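Local coordinates for PA14 domain-containing protein (Clostridium clariflavum, PDB 6QDI) that probably senses plant cell-wall polysaccharides outside the cell through tandem calcium-binding PA14 domains of an RsgI-type membrane anti-sigma factor, at residues F205-F216 with T247-V258. Numbering follows the deposited sequence. Where two conformers were deposited one is given.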
loop_
_atom_site.group_PDB
_atom_site.type_symbol
_atom_site.label_atom_id
_atom_site.label_comp_id
_atom_site.label_asym_id
_atom_site.label_seq_id
_atom_site.Cartn_x
_atom_site.Cartn_y
_atom_site.Cartn_z
ATOM N N PHE A 205 -21.323 8.736 3.492
ATOM C CA PHE A 205 -21.284 10.075 4.118
ATOM C C PHE A 205 -19.939 10.274 4.764
ATOM O O PHE A 205 -19.383 9.347 5.334
ATOM C CB PHE A 205 -22.405 10.238 5.159
ATOM C CG PHE A 205 -23.771 10.260 4.539
ATOM C CD1 PHE A 205 -24.409 9.067 4.203
ATOM C CD2 PHE A 205 -24.401 11.428 4.218
ATOM C CE1 PHE A 205 -25.637 9.059 3.565
ATOM C CE2 PHE A 205 -25.648 11.424 3.612
ATOM C CZ PHE A 205 -26.236 10.238 3.259
ATOM N N ILE A 206 -19.455 11.516 4.693
ATOM C CA ILE A 206 -18.314 11.955 5.474
ATOM C C ILE A 206 -18.866 12.801 6.616
ATOM O O ILE A 206 -19.595 13.760 6.370
ATOM C CB ILE A 206 -17.356 12.789 4.598
ATOM C CG1 ILE A 206 -16.906 12.005 3.361
ATOM C CG2 ILE A 206 -16.155 13.269 5.424
ATOM C CD1 ILE A 206 -16.214 12.805 2.295
ATOM N N GLN A 207 -18.543 12.424 7.852
ATOM C CA GLN A 207 -19.000 13.208 8.982
ATOM C C GLN A 207 -17.846 14.051 9.468
ATOM O O GLN A 207 -16.779 13.530 9.808
ATOM C CB GLN A 207 -19.625 12.334 10.072
ATOM C CG GLN A 207 -20.390 13.210 11.087
ATOM C CD GLN A 207 -21.482 12.452 11.840
ATOM O OE1 GLN A 207 -21.408 11.222 11.967
ATOM N NE2 GLN A 207 -22.502 13.156 12.289
ATOM N N VAL A 208 -18.069 15.348 9.519
ATOM C CA VAL A 208 -17.016 16.339 9.669
ATOM C C VAL A 208 -16.556 16.406 11.119
ATOM O O VAL A 208 -17.358 16.522 12.024
ATOM C CB VAL A 208 -17.536 17.698 9.195
ATOM C CG1 VAL A 208 -16.572 18.833 9.500
ATOM C CG2 VAL A 208 -17.874 17.619 7.713
ATOM N N PRO A 209 -15.230 16.363 11.375
ATOM C CA PRO A 209 -14.781 16.310 12.764
ATOM C C PRO A 209 -14.705 17.654 13.471
ATOM O O PRO A 209 -14.868 17.690 14.688
ATOM C CB PRO A 209 -13.385 15.697 12.651
ATOM C CG PRO A 209 -12.924 16.056 11.251
ATOM C CD PRO A 209 -14.167 15.979 10.426
ATOM N N TYR A 210 -14.438 18.717 12.737
ATOM C CA TYR A 210 -14.094 20.049 13.289
ATOM C C TYR A 210 -14.744 21.144 12.499
ATOM O O TYR A 210 -14.824 21.057 11.271
ATOM C CB TYR A 210 -12.554 20.278 13.262
ATOM C CG TYR A 210 -11.726 19.143 13.819
ATOM C CD1 TYR A 210 -11.848 18.745 15.147
ATOM C CD2 TYR A 210 -10.817 18.474 13.024
ATOM C CE1 TYR A 210 -11.111 17.671 15.655
ATOM C CE2 TYR A 210 -10.077 17.421 13.538
ATOM C CZ TYR A 210 -10.233 17.021 14.847
ATOM O OH TYR A 210 -9.503 15.949 15.297
ATOM N N ASP A 211 -15.196 22.207 13.167
ATOM C CA ASP A 211 -15.676 23.348 12.438
ATOM C C ASP A 211 -14.514 24.038 11.661
ATOM O O ASP A 211 -13.477 24.329 12.231
ATOM C CB ASP A 211 -16.219 24.440 13.391
ATOM C CG ASP A 211 -17.492 24.176 14.068
ATOM O OD1 ASP A 211 -18.150 23.145 13.856
ATOM O OD2 ASP A 211 -17.879 25.077 14.849
ATOM N N GLY A 212 -14.752 24.321 10.391
ATOM C CA GLY A 212 -13.828 25.133 9.584
ATOM C C GLY A 212 -13.925 24.768 8.121
ATOM O O GLY A 212 -14.885 24.148 7.690
ATOM N N ASP A 213 -12.941 25.211 7.344
ATOM C CA ASP A 213 -12.909 25.065 5.906
ATOM C C ASP A 213 -12.099 23.842 5.486
ATOM O O ASP A 213 -11.013 23.605 6.018
ATOM C CB ASP A 213 -12.306 26.297 5.224
ATOM C CG ASP A 213 -13.284 27.459 5.043
ATOM O OD1 ASP A 213 -14.332 27.546 5.702
ATOM O OD2 ASP A 213 -13.009 28.308 4.189
ATOM N N TYR A 214 -12.674 23.089 4.547
ATOM C CA TYR A 214 -12.082 21.855 4.037
ATOM C C TYR A 214 -11.918 21.937 2.533
ATOM O O TYR A 214 -12.721 22.529 1.841
ATOM C CB TYR A 214 -12.946 20.657 4.386
ATOM C CG TYR A 214 -13.018 20.344 5.857
ATOM C CD1 TYR A 214 -13.761 21.141 6.729
ATOM C CD2 TYR A 214 -12.406 19.223 6.386
ATOM C CE1 TYR A 214 -13.824 20.850 8.079
ATOM C CE2 TYR A 214 -12.481 18.908 7.706
ATOM C CZ TYR A 214 -13.202 19.722 8.577
ATOM O OH TYR A 214 -13.249 19.400 9.918
ATOM N N VAL A 215 -10.897 21.243 2.041
ATOM C CA VAL A 215 -10.720 20.977 0.605
ATOM C C VAL A 215 -10.568 19.465 0.449
ATOM O O VAL A 215 -9.831 18.857 1.191
ATOM C CB VAL A 215 -9.457 21.709 0.067
ATOM C CG1 VAL A 215 -9.151 21.291 -1.356
ATOM C CG2 VAL A 215 -9.679 23.226 0.128
ATOM N N PHE A 216 -11.255 18.912 -0.546
ATOM C CA PHE A 216 -11.090 17.500 -0.896
ATOM C C PHE A 216 -10.217 17.371 -2.142
ATOM O O PHE A 216 -10.357 18.144 -3.098
ATOM C CB PHE A 216 -12.441 16.847 -1.148
ATOM C CG PHE A 216 -13.309 16.851 0.048
ATOM C CD1 PHE A 216 -13.209 15.831 0.978
ATOM C CD2 PHE A 216 -14.243 17.818 0.260
ATOM C CE1 PHE A 216 -14.009 15.794 2.105
ATOM C CE2 PHE A 216 -15.031 17.809 1.393
ATOM C CZ PHE A 216 -14.901 16.795 2.331
ATOM N N THR A 247 -11.472 20.138 -4.871
ATOM C CA THR A 247 -12.621 21.026 -4.715
ATOM C C THR A 247 -12.138 22.435 -4.364
ATOM O O THR A 247 -11.002 22.633 -3.949
ATOM C CB THR A 247 -13.598 20.518 -3.635
ATOM O OG1 THR A 247 -12.992 20.571 -2.344
ATOM C CG2 THR A 247 -14.038 19.089 -3.926
ATOM N N GLU A 248 -13.059 23.381 -4.435
ATOM C CA GLU A 248 -12.897 24.639 -3.736
ATOM C C GLU A 248 -12.988 24.383 -2.229
ATOM O O GLU A 248 -13.410 23.319 -1.783
ATOM C CB GLU A 248 -13.983 25.631 -4.168
ATOM C CG GLU A 248 -13.958 25.930 -5.644
ATOM C CD GLU A 248 -12.635 26.490 -6.043
ATOM O OE1 GLU A 248 -12.253 27.549 -5.499
ATOM O OE2 GLU A 248 -11.954 25.869 -6.882
ATOM N N ALA A 249 -12.585 25.359 -1.429
ATOM C CA ALA A 249 -12.802 25.290 0.015
ATOM C C ALA A 249 -14.286 25.325 0.340
ATOM O O ALA A 249 -15.067 26.076 -0.305
ATOM C CB ALA A 249 -12.091 26.419 0.720
ATOM N N ILE A 250 -14.688 24.525 1.323
ATOM C CA ILE A 250 -16.065 24.413 1.729
ATOM C C ILE A 250 -16.088 24.564 3.250
ATOM O O ILE A 250 -15.344 23.881 3.960
ATOM C CB ILE A 250 -16.658 23.046 1.331
ATOM C CG1 ILE A 250 -16.514 22.792 -0.181
ATOM C CG2 ILE A 250 -18.116 22.999 1.779
ATOM C CD1 ILE A 250 -16.805 21.368 -0.592
ATOM N N SER A 251 -16.928 25.486 3.715
ATOM C CA SER A 251 -17.123 25.693 5.152
ATOM C C SER A 251 -18.059 24.632 5.716
ATOM O O SER A 251 -19.193 24.483 5.230
ATOM C CB SER A 251 -17.688 27.078 5.424
ATOM O OG SER A 251 -17.956 27.261 6.791
ATOM N N LEU A 252 -17.581 23.901 6.716
ATOM C CA LEU A 252 -18.321 22.762 7.261
ATOM C C LEU A 252 -18.321 22.864 8.779
ATOM O O LEU A 252 -17.491 23.552 9.402
ATOM C CB LEU A 252 -17.675 21.452 6.800
ATOM C CG LEU A 252 -17.690 21.202 5.292
ATOM C CD1 LEU A 252 -16.814 20.003 4.942
ATOM C CD2 LEU A 252 -19.105 21.041 4.762
ATOM N N LYS A 253 -19.279 22.176 9.376
ATOM C CA LYS A 253 -19.444 22.152 10.827
ATOM C C LYS A 253 -19.190 20.791 11.405
ATOM O O LYS A 253 -19.530 19.774 10.789
ATOM C CB LYS A 253 -20.849 22.601 11.227
ATOM C CG LYS A 253 -21.187 23.983 10.710
ATOM C CD LYS A 253 -20.249 25.038 11.263
ATOM C CE LYS A 253 -20.715 26.422 10.864
ATOM N NZ LYS A 253 -19.647 27.435 11.072
ATOM N N ALA A 254 -18.658 20.764 12.601
ATOM C CA ALA A 254 -18.504 19.520 13.321
ATOM C C ALA A 254 -19.838 18.768 13.349
ATOM O O ALA A 254 -20.871 19.335 13.698
ATOM C CB ALA A 254 -17.986 19.751 14.715
ATOM N N GLY A 255 -19.789 17.480 13.019
ATOM C CA GLY A 255 -21.007 16.649 12.994
ATOM C C GLY A 255 -21.789 16.710 11.720
ATOM O O GLY A 255 -22.701 15.927 11.528
ATOM N N GLN A 256 -21.453 17.613 10.799
ATOM C CA GLN A 256 -22.149 17.699 9.556
ATOM C C GLN A 256 -21.915 16.426 8.743
ATOM O O GLN A 256 -20.809 15.912 8.712
ATOM C CB GLN A 256 -21.660 18.938 8.777
ATOM C CG GLN A 256 -22.298 19.147 7.433
ATOM C CD GLN A 256 -21.979 20.459 6.811
ATOM O OE1 GLN A 256 -21.359 21.338 7.445
ATOM N NE2 GLN A 256 -22.439 20.636 5.585
ATOM N N ARG A 257 -22.953 15.928 8.083
ATOM C CA ARG A 257 -22.869 14.755 7.233
ATOM C C ARG A 257 -22.897 15.241 5.806
ATOM O O ARG A 257 -23.865 15.839 5.338
ATOM C CB ARG A 257 -23.991 13.760 7.534
ATOM C CG ARG A 257 -23.686 12.887 8.719
ATOM C CD ARG A 257 -24.900 12.152 9.249
ATOM N NE ARG A 257 -25.730 11.534 8.210
ATOM C CZ ARG A 257 -25.613 10.306 7.696
ATOM N NH1 ARG A 257 -26.449 9.922 6.751
ATOM N NH2 ARG A 257 -24.631 9.479 8.041
ATOM N N VAL A 258 -21.798 14.990 5.094
ATOM C CA VAL A 258 -21.626 15.367 3.703
ATOM C C VAL A 258 -21.847 14.126 2.866
ATOM O O VAL A 258 -21.129 13.135 3.002
ATOM C CB VAL A 258 -20.197 15.963 3.482
ATOM C CG1 VAL A 258 -19.968 16.256 2.030
ATOM C CG2 VAL A 258 -19.956 17.151 4.394
HETATM O O HOH W 1 -22.600 9.583 10.066
HETATM O O HOH W 2 -19.460 27.186 13.942
#
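The guanidinium of R257 lies on the F205 ring as a cation-pi stack, planes 25° apart, with NH1 over the ring centre and R257 CZ 3.8 Å from the ring centroid. A bend at chi3 (45°) turns the arginine back over the ring, and NH1 also forms a salt bridge to the C-terminal carboxylate of R295. Antiparallel backbone bonds pair I206 with V258, G212 with L252 and Y214 with I250; V208 N reaches Q256 O and V208 O receives G255 N. Two strand-to-strand connections run side by side, 208-211 against the type II turn K253-Q256, where the chain crosses twice from one sheet to the other of the second PA14 beta-sandwich. Side chains grip backbone as well: D211 OD1 takes A254 N at 2.7 Å, Q207 NE2 gives a bond to G255 O (2.9 Å), and T247 OG1 accepts F216 N (3.0 Å) while donating to E248 O. Inside the turn, Q256 OE1 accepts K253 N. The Y214 hydroxyl donates to Y210 O. One water joins Q207 OE1 to R257 NH2; another joins D211 OD2 to K253 NZ. Between the sheets, L252 CD1 wedges against Y214 CD1 (3.7 Å) and V208 CG2 (3.8 Å), and V208 CG2 also meets V258 CG2.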